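Local coordinates for protein probable adenylyl-sulfate kinase (Synechocystis sp., PDB 5CB8) that probably phosphorylates adenosine 5'-phosphosulfate with ATP, giving 3'-phosphoadenylyl sulfate (activated sulfate) and ADP in the sulfur assimilation pathway, at residues B[25-30]-B[98-103]; B[36-41]-B[103-108]; B[67-72]-B[83-88]; B[122-127]-B[162-167]. All coordinates share one frame; numbering follows the deposited sequence.

Contact 1 (B[25-30]-B[98-103]); sequences GVTIWL and VIVLVS
Val26 to Leu30 and Ile99 to Ser103 run side by side as neighbouring parallel strands in the central sheet of a P-loop kinase fold, their directions differing by 15°. Five backbone hydrogen bonds zip them together, passing from Val26 N to Val98 O at one end to Leu30 N to Val102 O at the other. The shortest joins Ile28 N to Val100 O at 2.7 Å and is almost straight at the carbonyl. On the face carrying Val26, Ile28 and Leu101, the hydrocarbon ends lie alongside one another, with Ile28 CD1 3.8 Å from Leu101 CD1. The other face bears Thr27, Trp29, Val100 and Val102. There Trp29, with CG anti to the backbone N (chi1 -170°), turns one face of the indole to Val102, whose CG1 sits over the six-membered ring in a CH-pi contact, 3.6 Å from its centroid. Helix 76-94 covers this face and supplies Thr94 to bond Thr27 OG1. Beyond the strands, Trp29 NE1 bonds Ser106 OG.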
loop_
_atom_site.group_PDB
_atom_site.type_symbol
_atom_site.label_atom_id
_atom_site.label_comp_id
_atom_site.label_asym_id
_atom_site.label_seq_id
_atom_site.Cartn_x
_atom_site.Cartn_y
_atom_site.Cartn_z
ATOM N N GLY B 25 7.432 -11.179 10.484
ATOM C CA GLY B 25 7.414 -10.220 9.391
ATOM C C GLY B 25 8.766 -9.569 9.159
ATOM O O GLY B 25 9.494 -9.273 10.111
ATOM N N VAL B 26 9.094 -9.339 7.890
ATOM C CA VAL B 26 10.359 -8.722 7.523
ATOM C C VAL B 26 10.298 -8.204 6.089
ATOM O O VAL B 26 9.702 -8.836 5.209
ATOM C CB VAL B 26 11.558 -9.716 7.729
ATOM C CG1 VAL B 26 11.378 -10.972 6.896
ATOM C CG2 VAL B 26 12.890 -9.042 7.417
ATOM N N THR B 27 10.875 -7.031 5.860
ATOM C CA THR B 27 11.033 -6.518 4.504
ATOM C C THR B 27 12.441 -6.831 4.015
ATOM O O THR B 27 13.428 -6.412 4.627
ATOM C CB THR B 27 10.791 -5.010 4.451
ATOM O OG1 THR B 27 9.398 -4.755 4.697
ATOM C CG2 THR B 27 11.175 -4.439 3.085
ATOM N N ILE B 28 12.529 -7.592 2.930
ATOM C CA ILE B 28 13.811 -7.909 2.309
ATOM C C ILE B 28 13.959 -6.975 1.112
ATOM O O ILE B 28 13.210 -7.094 0.137
ATOM C CB ILE B 28 13.855 -9.386 1.867
ATOM C CG1 ILE B 28 13.550 -10.300 3.065
ATOM C CG2 ILE B 28 15.215 -9.735 1.240
ATOM C CD1 ILE B 28 13.284 -11.738 2.677
ATOM N N TRP B 29 14.910 -6.042 1.194
ATOM C CA TRP B 29 14.960 -4.904 0.275
ATOM C C TRP B 29 16.149 -4.982 -0.680
ATOM O O TRP B 29 17.293 -4.734 -0.282
ATOM C CB TRP B 29 15.028 -3.584 1.064
ATOM C CG TRP B 29 14.840 -2.360 0.211
ATOM C CD1 TRP B 29 15.754 -1.800 -0.640
ATOM C CD2 TRP B 29 13.660 -1.545 0.122
ATOM N NE1 TRP B 29 15.214 -0.690 -1.253
ATOM C CE2 TRP B 29 13.931 -0.516 -0.801
ATOM C CE3 TRP B 29 12.400 -1.596 0.737
ATOM C CZ2 TRP B 29 12.985 0.457 -1.134
ATOM C CZ3 TRP B 29 11.464 -0.624 0.411
ATOM C CH2 TRP B 29 11.763 0.392 -0.513
ATOM N N LEU B 30 15.875 -5.319 -1.940
ATOM C CA LEU B 30 16.935 -5.446 -2.935
ATOM C C LEU B 30 17.134 -4.121 -3.680
ATOM O O LEU B 30 16.217 -3.612 -4.335
ATOM C CB LEU B 30 16.625 -6.578 -3.923
ATOM C CG LEU B 30 17.019 -7.987 -3.454
ATOM C CD1 LEU B 30 16.258 -8.394 -2.210
ATOM C CD2 LEU B 30 16.802 -9.029 -4.545
ATOM N N VAL B 98 3.918 -10.471 7.578
ATOM C CA VAL B 98 4.205 -10.847 6.194
ATOM C C VAL B 98 5.683 -10.641 5.831
ATOM O O VAL B 98 6.318 -9.678 6.274
ATOM C CB VAL B 98 3.320 -10.050 5.212
ATOM C CG1 VAL B 98 3.491 -10.562 3.795
ATOM C CG2 VAL B 98 1.856 -10.149 5.613
ATOM N N ILE B 99 6.232 -11.559 5.036
ATOM C CA ILE B 99 7.566 -11.389 4.477
ATOM C C ILE B 99 7.407 -10.609 3.175
ATOM O O ILE B 99 6.709 -11.050 2.264
ATOM C CB ILE B 99 8.234 -12.750 4.191
ATOM C CG1 ILE B 99 8.584 -13.463 5.501
ATOM C CG2 ILE B 99 9.487 -12.568 3.346
ATOM C CD1 ILE B 99 9.074 -14.903 5.316
ATOM N N VAL B 100 8.032 -9.437 3.092
ATOM C CA VAL B 100 7.877 -8.580 1.922
ATOM C C VAL B 100 9.173 -8.542 1.125
ATOM O O VAL B 100 10.230 -8.209 1.670
ATOM C CB VAL B 100 7.505 -7.142 2.338
ATOM C CG1 VAL B 100 7.233 -6.276 1.097
ATOM C CG2 VAL B 100 6.286 -7.166 3.247
ATOM N N LEU B 101 9.099 -8.899 -0.156
ATOM C CA LEU B 101 10.269 -8.824 -1.034
ATOM C C LEU B 101 10.154 -7.578 -1.892
ATOM O O LEU B 101 9.262 -7.490 -2.732
ATOM C CB LEU B 101 10.343 -10.048 -1.958
ATOM C CG LEU B 101 10.971 -11.353 -1.468
ATOM C CD1 LEU B 101 10.597 -11.671 -0.050
ATOM C CD2 LEU B 101 10.598 -12.515 -2.380
ATOM N N VAL B 102 11.051 -6.618 -1.690
ATOM C CA VAL B 102 11.049 -5.403 -2.510
ATOM C C VAL B 102 12.209 -5.445 -3.487
ATOM O O VAL B 102 13.334 -5.796 -3.115
ATOM C CB VAL B 102 11.168 -4.140 -1.647
ATOM C CG1 VAL B 102 11.286 -2.882 -2.537
ATOM C CG2 VAL B 102 9.958 -4.022 -0.718
ATOM N N SER B 103 11.933 -5.112 -4.744
ATOM C CA SER B 103 12.982 -4.992 -5.744
ATOM C C SER B 103 12.829 -3.625 -6.393
ATOM O O SER B 103 11.878 -3.393 -7.142
ATOM C CB SER B 103 12.848 -6.080 -6.808
ATOM O OG SER B 103 13.858 -5.949 -7.796
#

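Contact 2 (B[36-41]-B[103-108]); sequences AGKTTI and SAISPY. With ADX (adenosine-5'-phosphosulfate), chain G; SO4 (sulfate ion), chain H.
Bends at chi3 (-60°) and chi4 (-68°) curl the Lys38 chain back, carrying NZ round to the sulfate at the start of its own helix, while Ser103, with OG anti to its backbone N (chi1 179°), meets the root of that chain: Ser103 OG lies 3.2 Å from Lys38 CB. Farther out, Lys38 CE passes the backbone between Ala104 and Ile105. The sulfate is gripped mostly by main-chain amides. Gly37 N reaches its O2 and, weakly, O3; Lys38 N also bonds O3, and Thr39 N bonds O1 at 3.0 Å. Lys38 NZ adds a bond to O3 at 2.7 Å and has a second partner in Gly32 O; Gly35 N, just outside the segment, also bonds the sulfate. Across the contact, successive amides of the 103-108 segment hold the substrate: Ile105 N bonds ADX O2A at 2.8 Å, and Ser106 N bonds ADX O2B at the same distance. Ser106 OG, the phosphoserine position by similarity, turns back to Ala104 O, approaching from above the carbonyl plane. Thr31 OG1 also bonds this hydroxyl. An anion cradled by amides and a lysine at a helix start is the signature of a P-loop (Walker A), here next to the adenosine-5'-phosphosulfate pocket.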
loop_
_atom_site.group_PDB
_atom_site.type_symbol
_atom_site.label_atom_id
_atom_site.label_comp_id
_atom_site.label_asym_id
_atom_site.label_seq_id
_atom_site.Cartn_x
_atom_site.Cartn_y
_atom_site.Cartn_z
ATOM N N ALA B 36 21.160 -5.334 -12.798
ATOM C CA ALA B 36 22.069 -6.014 -11.870
ATOM C C ALA B 36 21.580 -7.401 -11.434
ATOM O O ALA B 36 22.334 -8.162 -10.822
ATOM C CB ALA B 36 22.340 -5.138 -10.645
ATOM N N GLY B 37 20.322 -7.726 -11.732
ATOM C CA GLY B 37 19.801 -9.053 -11.430
ATOM C C GLY B 37 18.852 -9.102 -10.238
ATOM O O GLY B 37 18.600 -10.180 -9.689
ATOM N N LYS B 38 18.303 -7.952 -9.851
ATOM C CA LYS B 38 17.412 -7.889 -8.682
ATOM C C LYS B 38 16.149 -8.742 -8.865
ATOM O O LYS B 38 15.776 -9.515 -7.987
ATOM C CB LYS B 38 17.002 -6.443 -8.380
ATOM C CG LYS B 38 18.148 -5.482 -8.043
ATOM C CD LYS B 38 17.592 -4.109 -7.655
ATOM C CE LYS B 38 16.779 -3.499 -8.804
ATOM N NZ LYS B 38 17.641 -3.145 -9.974
ATOM N N THR B 39 15.492 -8.613 -10.010
ATOM C CA THR B 39 14.256 -9.342 -10.271
ATOM C C THR B 39 14.474 -10.861 -10.294
ATOM O O THR B 39 13.664 -11.637 -9.775
ATOM C CB THR B 39 13.634 -8.854 -11.591
ATOM O OG1 THR B 39 13.061 -7.555 -11.383
ATOM C CG2 THR B 39 12.569 -9.794 -12.066
ATOM N N THR B 40 15.579 -11.279 -10.907
ATOM C CA THR B 40 15.914 -12.697 -11.004
ATOM C C THR B 40 16.078 -13.331 -9.617
ATOM O O THR B 40 15.577 -14.436 -9.356
ATOM C CB THR B 40 17.195 -12.900 -11.834
ATOM O OG1 THR B 40 16.957 -12.478 -13.183
ATOM C CG2 THR B 40 17.616 -14.360 -11.839
ATOM N N ILE B 41 16.773 -12.622 -8.732
ATOM C CA ILE B 41 16.979 -13.085 -7.360
ATOM C C ILE B 41 15.659 -13.069 -6.603
ATOM O O ILE B 41 15.336 -14.010 -5.870
ATOM C CB ILE B 41 18.008 -12.205 -6.611
ATOM C CG1 ILE B 41 19.415 -12.427 -7.184
ATOM C CG2 ILE B 41 18.006 -12.529 -5.107
ATOM C CD1 ILE B 41 20.479 -11.478 -6.616
ATOM N N SER B 103 11.933 -5.112 -4.744
ATOM C CA SER B 103 12.982 -4.992 -5.744
ATOM C C SER B 103 12.829 -3.625 -6.393
ATOM O O SER B 103 11.878 -3.393 -7.142
ATOM C CB SER B 103 12.848 -6.080 -6.808
ATOM O OG SER B 103 13.858 -5.949 -7.796
ATOM N N ALA B 104 13.757 -2.719 -6.103
ATOM C CA ALA B 104 13.673 -1.359 -6.623
ATOM C C ALA B 104 15.067 -0.773 -6.683
ATOM O O ALA B 104 15.878 -1.024 -5.797
ATOM C CB ALA B 104 12.773 -0.498 -5.729
ATOM N N ILE B 105 15.350 0.005 -7.724
ATOM C CA ILE B 105 16.671 0.607 -7.836
ATOM C C ILE B 105 16.996 1.337 -6.542
ATOM O O ILE B 105 18.078 1.137 -5.995
ATOM C CB ILE B 105 16.792 1.563 -9.034
ATOM C CG1 ILE B 105 16.821 0.775 -10.345
ATOM C CG2 ILE B 105 18.072 2.394 -8.927
ATOM C CD1 ILE B 105 16.877 1.688 -11.575
ATOM N N SER B 106 16.033 2.113 -6.030
ATOM C CA SER B 106 16.195 2.858 -4.773
ATOM C C SER B 106 17.599 3.436 -4.602
ATOM O O SER B 106 18.341 3.042 -3.693
ATOM C CB SER B 106 15.825 1.989 -3.563
ATOM O OG SER B 106 16.404 0.693 -3.633
ATOM N N PRO B 107 17.960 4.390 -5.474
ATOM C CA PRO B 107 19.347 4.839 -5.621
ATOM C C PRO B 107 19.806 5.784 -4.518
ATOM O O PRO B 107 21.007 6.026 -4.423
ATOM C CB PRO B 107 19.329 5.574 -6.962
ATOM C CG PRO B 107 17.927 6.126 -7.054
ATOM C CD PRO B 107 17.049 5.070 -6.417
ATOM N N TYR B 108 18.892 6.298 -3.700
ATOM C CA TYR B 108 19.299 7.207 -2.621
ATOM C C TYR B 108 19.414 6.537 -1.248
ATOM O O TYR B 108 18.413 6.074 -0.678
ATOM C CB TYR B 108 18.369 8.426 -2.564
ATOM C CG TYR B 108 18.491 9.280 -3.810
ATOM C CD1 TYR B 108 19.568 10.139 -3.974
ATOM C CD2 TYR B 108 17.552 9.195 -4.833
ATOM C CE1 TYR B 108 19.704 10.910 -5.113
ATOM C CE2 TYR B 108 17.679 9.966 -5.986
ATOM C CZ TYR B 108 18.758 10.822 -6.115
ATOM O OH TYR B 108 18.900 11.600 -7.251
HETATM S SB ADX G . 13.521 3.880 -8.435
HETATM O O1B ADX G . 12.362 4.749 -8.199
HETATM O O2B ADX G . 13.717 2.929 -7.325
HETATM O O3B ADX G . 14.713 4.717 -8.629
HETATM P PA ADX G . 12.424 1.785 -9.865
HETATM O O1A ADX G . 11.049 1.993 -9.236
HETATM O O2A ADX G . 13.110 0.519 -9.362
HETATM O O3A ADX G . 13.315 3.096 -9.713
HETATM O "O5'" ADX G . 12.202 1.654 -11.446
HETATM C "C5'" ADX G . 13.292 1.362 -12.270
HETATM C "C4'" ADX G . 12.937 0.787 -13.528
HETATM O "O4'" ADX G . 12.355 1.845 -14.372
HETATM C "C3'" ADX G . 14.118 0.282 -14.235
HETATM O "O3'" ADX G . 14.170 -1.070 -14.105
HETATM C "C2'" ADX G . 13.905 0.634 -15.658
HETATM O "O2'" ADX G . 13.355 -0.414 -16.311
HETATM C "C1'" ADX G . 12.918 1.755 -15.665
HETATM N N9 ADX G . 13.432 3.045 -16.028
HETATM C C8 ADX G . 12.893 3.899 -16.930
HETATM N N7 ADX G . 13.552 5.061 -16.868
HETATM C C5 ADX G . 14.514 4.963 -15.917
HETATM C C6 ADX G . 15.468 5.854 -15.430
HETATM N N6 ADX G . 15.540 7.217 -15.929
HETATM N N1 ADX G . 16.306 5.439 -14.457
HETATM C C2 ADX G . 16.214 4.189 -13.951
HETATM N N3 ADX G . 15.299 3.313 -14.393
HETATM C C4 ADX G . 14.435 3.671 -15.374
HETATM S S SO4 H . 17.325 -5.834 -12.396
HETATM O O1 SO4 H . 16.088 -6.424 -11.920
HETATM O O2 SO4 H . 18.034 -6.777 -13.256
HETATM O O3 SO4 H . 18.171 -5.503 -11.240
HETATM O O4 SO4 H . 17.069 -4.603 -13.166
#

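Contact 3 (B[67-72]-B[83-88]); sequences NLTKGL and IRRIGF. With SO4 (sulfate ion), chain I.
Helix 76-94 is met here by two overlapping beta turns of segment 67-72, type I from Asn67 and type II from Thr69, with Arg85 reaching from the helix into the loop. Its chain leaves with CG anti to the backbone N (chi1 -169°) and bends at chi3, which brings NH1 to Leu68 O. That bond is 3.0 Å long; it uses a lone pair in the carbonyl plane, and the oxygen lies at the edge of the guanidinium. A water, also near the guanidinium plane but on the NH2 side of NH1, accepts from Arg85 NH1 and donates to Lys70 O, so one nitrogen holds two loop carbonyls, Leu68 O directly and Lys70 O through the water. Leu72 CD1 lies over a guanidinium face. The aliphatic part of the arginine runs counter to its neighbours, with Arg85 CD 3.7 Å from Thr69 CG2 and 3.9 Å from Leu68 CG. Leu68 and Arg85 also pack against Arg85 and Leu68, respectively, of the second subunit. These are overlapping type I and type II beta turns held to a helix by an arginine-to-carbonyl bond, at the dimer interface.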
loop_
_atom_site.group_PDB
_atom_site.type_symbol
_atom_site.label_atom_id
_atom_site.label_comp_id
_atom_site.label_asym_id
_atom_site.label_seq_id
_atom_site.Cartn_x
_atom_site.Cartn_y
_atom_site.Cartn_z
ATOM N N ASN B 67 0.880 0.333 -11.148
ATOM C CA ASN B 67 -0.309 0.427 -10.288
ATOM C C ASN B 67 -0.130 1.395 -9.112
ATOM O O ASN B 67 -0.463 2.584 -9.224
ATOM C CB ASN B 67 -0.811 -0.964 -9.826
ATOM C CG ASN B 67 0.294 -1.848 -9.230
ATOM O OD1 ASN B 67 1.048 -1.430 -8.348
ATOM N ND2 ASN B 67 0.367 -3.089 -9.697
ATOM N N LEU B 68 0.386 0.880 -8.001
ATOM C CA LEU B 68 0.654 1.663 -6.792
ATOM C C LEU B 68 1.348 2.995 -7.057
ATOM O O LEU B 68 1.000 4.024 -6.459
ATOM C CB LEU B 68 1.523 0.844 -5.830
ATOM C CG LEU B 68 1.858 1.504 -4.486
ATOM C CD1 LEU B 68 0.604 1.663 -3.652
ATOM C CD2 LEU B 68 2.910 0.713 -3.718
ATOM N N THR B 69 2.342 2.989 -7.942
ATOM C CA THR B 69 3.091 4.219 -8.194
ATOM C C THR B 69 3.019 4.649 -9.652
ATOM O O THR B 69 3.919 5.310 -10.170
ATOM C CB THR B 69 4.548 4.118 -7.702
ATOM O OG1 THR B 69 5.166 2.944 -8.246
ATOM C CG2 THR B 69 4.582 4.012 -6.187
ATOM N N LYS B 70 1.923 4.284 -10.304
ATOM C CA LYS B 70 1.665 4.749 -11.660
ATOM C C LYS B 70 1.600 6.273 -11.638
ATOM O O LYS B 70 1.086 6.862 -10.682
ATOM C CB LYS B 70 0.345 4.170 -12.161
ATOM C CG LYS B 70 0.030 4.465 -13.620
ATOM C CD LYS B 70 -1.341 3.888 -13.986
ATOM C CE LYS B 70 -1.741 4.216 -15.423
ATOM N NZ LYS B 70 -3.146 3.790 -15.711
ATOM N N GLY B 71 2.143 6.915 -12.665
ATOM C CA GLY B 71 2.110 8.366 -12.724
ATOM C C GLY B 71 3.416 9.032 -12.321
ATOM O O GLY B 71 3.635 10.199 -12.626
ATOM N N LEU B 72 4.281 8.300 -11.627
ATOM C CA LEU B 72 5.564 8.855 -11.207
ATOM C C LEU B 72 6.621 8.634 -12.281
ATOM O O LEU B 72 6.606 7.613 -12.982
ATOM C CB LEU B 72 6.024 8.216 -9.897
ATOM C CG LEU B 72 5.121 8.418 -8.682
ATOM C CD1 LEU B 72 5.726 7.764 -7.443
ATOM C CD2 LEU B 72 4.865 9.900 -8.440
ATOM N N ILE B 83 9.761 5.309 -3.674
ATOM C CA ILE B 83 10.345 4.467 -2.642
ATOM C C ILE B 83 9.612 4.615 -1.309
ATOM O O ILE B 83 9.362 3.622 -0.618
ATOM C CB ILE B 83 11.842 4.753 -2.480
ATOM C CG1 ILE B 83 12.572 4.405 -3.784
ATOM C CG2 ILE B 83 12.417 3.966 -1.311
ATOM C CD1 ILE B 83 12.271 2.997 -4.313
ATOM N N ARG B 84 9.257 5.842 -0.946
ATOM C CA ARG B 84 8.506 6.048 0.294
ATOM C C ARG B 84 7.140 5.355 0.274
ATOM O O ARG B 84 6.673 4.856 1.312
ATOM C CB ARG B 84 8.370 7.548 0.602
ATOM C CG ARG B 84 9.654 8.157 1.165
ATOM C CD ARG B 84 9.610 9.665 1.131
ATOM N NE ARG B 84 10.698 10.247 1.915
ATOM C CZ ARG B 84 11.177 11.470 1.731
ATOM N NH1 ARG B 84 10.675 12.239 0.771
ATOM N NH2 ARG B 84 12.155 11.920 2.510
ATOM N N ARG B 85 6.503 5.303 -0.895
ATOM C CA ARG B 85 5.186 4.670 -0.992
ATOM C C ARG B 85 5.305 3.151 -0.910
ATOM O O ARG B 85 4.499 2.486 -0.252
ATOM C CB ARG B 85 4.466 5.081 -2.283
ATOM C CG ARG B 85 2.989 4.677 -2.308
ATOM C CD ARG B 85 2.284 5.236 -3.546
ATOM N NE ARG B 85 2.350 6.697 -3.598
ATOM C CZ ARG B 85 2.162 7.413 -4.704
ATOM N NH1 ARG B 85 1.896 6.808 -5.851
ATOM N NH2 ARG B 85 2.222 8.738 -4.665
ATOM N N ILE B 86 6.315 2.603 -1.575
ATOM C CA ILE B 86 6.624 1.181 -1.452
ATOM C C ILE B 86 6.932 0.844 0.013
ATOM O O ILE B 86 6.487 -0.191 0.537
ATOM C CB ILE B 86 7.803 0.793 -2.365
ATOM C CG1 ILE B 86 7.374 0.869 -3.841
ATOM C CG2 ILE B 86 8.321 -0.612 -2.020
ATOM C CD1 ILE B 86 8.539 0.861 -4.843
ATOM N N GLY B 87 7.681 1.724 0.674
ATOM C CA GLY B 87 8.007 1.531 2.086
ATOM C C GLY B 87 6.770 1.544 2.977
ATOM O O GLY B 87 6.681 0.778 3.952
ATOM N N PHE B 88 5.823 2.425 2.655
ATOM C CA PHE B 88 4.562 2.508 3.397
ATOM C C PHE B 88 3.841 1.166 3.385
ATOM O O PHE B 88 3.436 0.649 4.429
ATOM C CB PHE B 88 3.666 3.596 2.785
ATOM C CG PHE B 88 2.282 3.681 3.396
ATOM C CD1 PHE B 88 1.228 2.947 2.868
ATOM C CD2 PHE B 88 2.035 4.520 4.473
ATOM C CE1 PHE B 88 -0.043 3.032 3.422
ATOM C CE2 PHE B 88 0.763 4.615 5.029
ATOM C CZ PHE B 88 -0.273 3.865 4.500
HETATM S S SO4 I . 6.866 12.094 -0.682
HETATM O O1 SO4 I . 6.426 10.808 -0.132
HETATM O O2 SO4 I . 6.050 12.397 -1.865
HETATM O O3 SO4 I . 6.673 13.142 0.324
HETATM O O4 SO4 I . 8.298 12.039 -1.050
HETATM O O HOH W 1 1.436 8.339 -8.319
#

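Contact 4 (B[122-127]-B[162-167]); sequences FLEVFV and EPPTNP
Segment 162-167 is an irregular, proline-rich loop that passes strand 122-127 most closely where the CA atoms of Glu124 and Pro167 stand 5.1 Å apart, and side chains carry most of the contact. Phe126 points its CB toward the loop, with CG anti to the backbone N (chi1 -177°), and presents a face to Pro164. Pro164 CD sits over the centre of that ring, 3.7 Å from the centroid and 12° off the normal, in a clear CH-pi contact. Pro163 lies alongside, its CB 3.7 Å from Phe126 CZ, and Pro167 CB touches Phe126 CB at 3.9 Å. Three prolines therefore pack against one phenylalanine. Glu124 extends beside them, its carboxylate against the Pro164 ring: Glu124 OE2 is 3.5 Å from Pro164 CG. A water donates to Glu124 OE1 at 2.7 Å and accepts from Asn166 N, linking the carboxylate to the loop backbone. Glu124 OE2 forms a salt bridge with Arg112, which would favour the ionised form of this buried acid. Arg112 also bonds Glu162 O, so helix 109-119 grips both the strand and the start of the loop. On one side strand 122-127 pairs with strand 26-31; on the other Glu124 bonds the backbone of Asp168 and Val169, where the chain leads from the loop into strand 169-171.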
loop_
_atom_site.group_PDB
_atom_site.type_symbol
_atom_site.label_atom_id
_atom_site.label_comp_id
_atom_site.label_asym_id
_atom_site.label_seq_id
_atom_site.Cartn_x
_atom_site.Cartn_y
_atom_site.Cartn_z
ATOM N N PHE B 122 13.985 -5.231 8.727
ATOM C CA PHE B 122 14.320 -4.800 7.384
ATOM C C PHE B 122 15.714 -5.311 7.085
ATOM O O PHE B 122 16.631 -5.146 7.901
ATOM C CB PHE B 122 14.307 -3.268 7.373
ATOM C CG PHE B 122 14.623 -2.646 6.040
ATOM C CD1 PHE B 122 15.940 -2.512 5.615
ATOM C CD2 PHE B 122 13.608 -2.131 5.248
ATOM C CE1 PHE B 122 16.234 -1.915 4.403
ATOM C CE2 PHE B 122 13.893 -1.530 4.033
ATOM C CZ PHE B 122 15.212 -1.417 3.614
ATOM N N LEU B 123 15.873 -5.946 5.930
ATOM C CA LEU B 123 17.171 -6.452 5.496
ATOM C C LEU B 123 17.532 -5.789 4.179
ATOM O O LEU B 123 16.828 -5.970 3.179
ATOM C CB LEU B 123 17.112 -7.966 5.276
ATOM C CG LEU B 123 17.067 -8.876 6.493
ATOM C CD1 LEU B 123 17.290 -10.331 6.075
ATOM C CD2 LEU B 123 18.127 -8.416 7.478
ATOM N N GLU B 124 18.625 -5.031 4.169
ATOM C CA GLU B 124 19.077 -4.370 2.946
ATOM C C GLU B 124 19.983 -5.319 2.166
ATOM O O GLU B 124 21.033 -5.738 2.658
ATOM C CB GLU B 124 19.840 -3.079 3.276
ATOM C CG GLU B 124 20.291 -2.276 2.048
ATOM C CD GLU B 124 21.087 -1.033 2.427
ATOM O OE1 GLU B 124 21.939 -1.113 3.339
ATOM O OE2 GLU B 124 20.871 0.030 1.810
ATOM N N VAL B 125 19.579 -5.655 0.948
ATOM C CA VAL B 125 20.362 -6.550 0.116
ATOM C C VAL B 125 20.927 -5.739 -1.050
ATOM O O VAL B 125 20.171 -5.226 -1.874
ATOM C CB VAL B 125 19.490 -7.712 -0.406
ATOM C CG1 VAL B 125 20.319 -8.667 -1.262
ATOM C CG2 VAL B 125 18.852 -8.472 0.767
ATOM N N PHE B 126 22.252 -5.596 -1.098
ATOM C CA PHE B 126 22.914 -4.876 -2.188
ATOM C C PHE B 126 23.150 -5.848 -3.345
ATOM O O PHE B 126 24.034 -6.702 -3.278
ATOM C CB PHE B 126 24.255 -4.311 -1.694
ATOM C CG PHE B 126 25.008 -3.489 -2.718
ATOM C CD1 PHE B 126 24.389 -3.035 -3.878
ATOM C CD2 PHE B 126 26.344 -3.170 -2.505
ATOM C CE1 PHE B 126 25.088 -2.283 -4.812
ATOM C CE2 PHE B 126 27.050 -2.413 -3.430
ATOM C CZ PHE B 126 26.416 -1.970 -4.590
ATOM N N VAL B 127 22.336 -5.737 -4.389
ATOM C CA VAL B 127 22.557 -6.499 -5.606
ATOM C C VAL B 127 23.557 -5.713 -6.434
ATOM O O VAL B 127 23.197 -4.733 -7.108
ATOM C CB VAL B 127 21.246 -6.718 -6.367
ATOM C CG1 VAL B 127 21.489 -7.619 -7.574
ATOM C CG2 VAL B 127 20.214 -7.357 -5.439
ATOM N N GLU B 162 23.719 5.474 -5.202
ATOM C CA GLU B 162 24.516 5.521 -3.982
ATOM C C GLU B 162 24.541 4.133 -3.353
ATOM O O GLU B 162 23.558 3.701 -2.754
ATOM C CB GLU B 162 23.920 6.541 -3.006
ATOM C CG GLU B 162 23.769 7.940 -3.610
ATOM C CD GLU B 162 23.094 8.926 -2.671
ATOM O OE1 GLU B 162 22.449 8.485 -1.694
ATOM O OE2 GLU B 162 23.198 10.152 -2.913
ATOM N N PRO B 163 25.670 3.427 -3.491
ATOM C CA PRO B 163 25.708 2.027 -3.055
ATOM C C PRO B 163 25.644 1.892 -1.540
ATOM O O PRO B 163 26.214 2.718 -0.826
ATOM C CB PRO B 163 27.071 1.543 -3.564
ATOM C CG PRO B 163 27.907 2.777 -3.638
ATOM C CD PRO B 163 26.964 3.881 -4.038
ATOM N N PRO B 164 24.935 0.867 -1.049
ATOM C CA PRO B 164 24.912 0.588 0.388
ATOM C C PRO B 164 26.330 0.467 0.942
ATOM O O PRO B 164 27.187 -0.151 0.310
ATOM C CB PRO B 164 24.212 -0.772 0.451
ATOM C CG PRO B 164 23.252 -0.718 -0.679
ATOM C CD PRO B 164 24.010 -0.010 -1.793
ATOM N N THR B 165 26.582 1.072 2.094
ATOM C CA THR B 165 27.900 0.974 2.706
ATOM C C THR B 165 27.920 -0.136 3.751
ATOM O O THR B 165 28.982 -0.664 4.093
ATOM C CB THR B 165 28.312 2.297 3.361
ATOM O OG1 THR B 165 27.258 2.746 4.224
ATOM C CG2 THR B 165 28.589 3.355 2.289
ATOM N N ASN B 166 26.743 -0.485 4.259
ATOM C CA ASN B 166 26.640 -1.550 5.253
ATOM C C ASN B 166 25.399 -2.406 5.045
ATOM O O ASN B 166 24.571 -2.517 5.947
ATOM C CB ASN B 166 26.603 -0.953 6.662
ATOM C CG ASN B 166 26.772 -1.998 7.741
ATOM O OD1 ASN B 166 27.516 -2.970 7.568
ATOM N ND2 ASN B 166 26.081 -1.810 8.864
ATOM N N PRO B 167 25.268 -3.031 3.860
ATOM C CA PRO B 167 24.069 -3.840 3.629
ATOM C C PRO B 167 24.124 -5.087 4.487
ATOM O O PRO B 167 25.208 -5.477 4.935
ATOM C CB PRO B 167 24.201 -4.232 2.155
ATOM C CG PRO B 167 25.687 -4.307 1.940
ATOM C CD PRO B 167 26.262 -3.192 2.780
HETATM O O HOH W 2 24.076 0.470 3.976
#

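Contact 1 is a buried, largely apolar pairing of two inner strands of the sheet. Contact 2, also buried and nearest the chain centre, continues from those strand ends, sharing Ser103, into the polar binding region; a probable hydrogen bond between Leu30 O and Ala104 N joins the two. Contact 4 reaches the same sheet from the next strand, where Trp29 N and O pair with Leu123 and Val125, but its loop side is partly exposed and proline-rich. Contact 3, also buried, lies farthest from the chain centre, against the second subunit; Ile83 and Ile86 of its helix nonetheless pack on Trp29. Backbone bonding dominates contact 1, anion binding contact 2, an arginine contact 3, and ring packing contact 4.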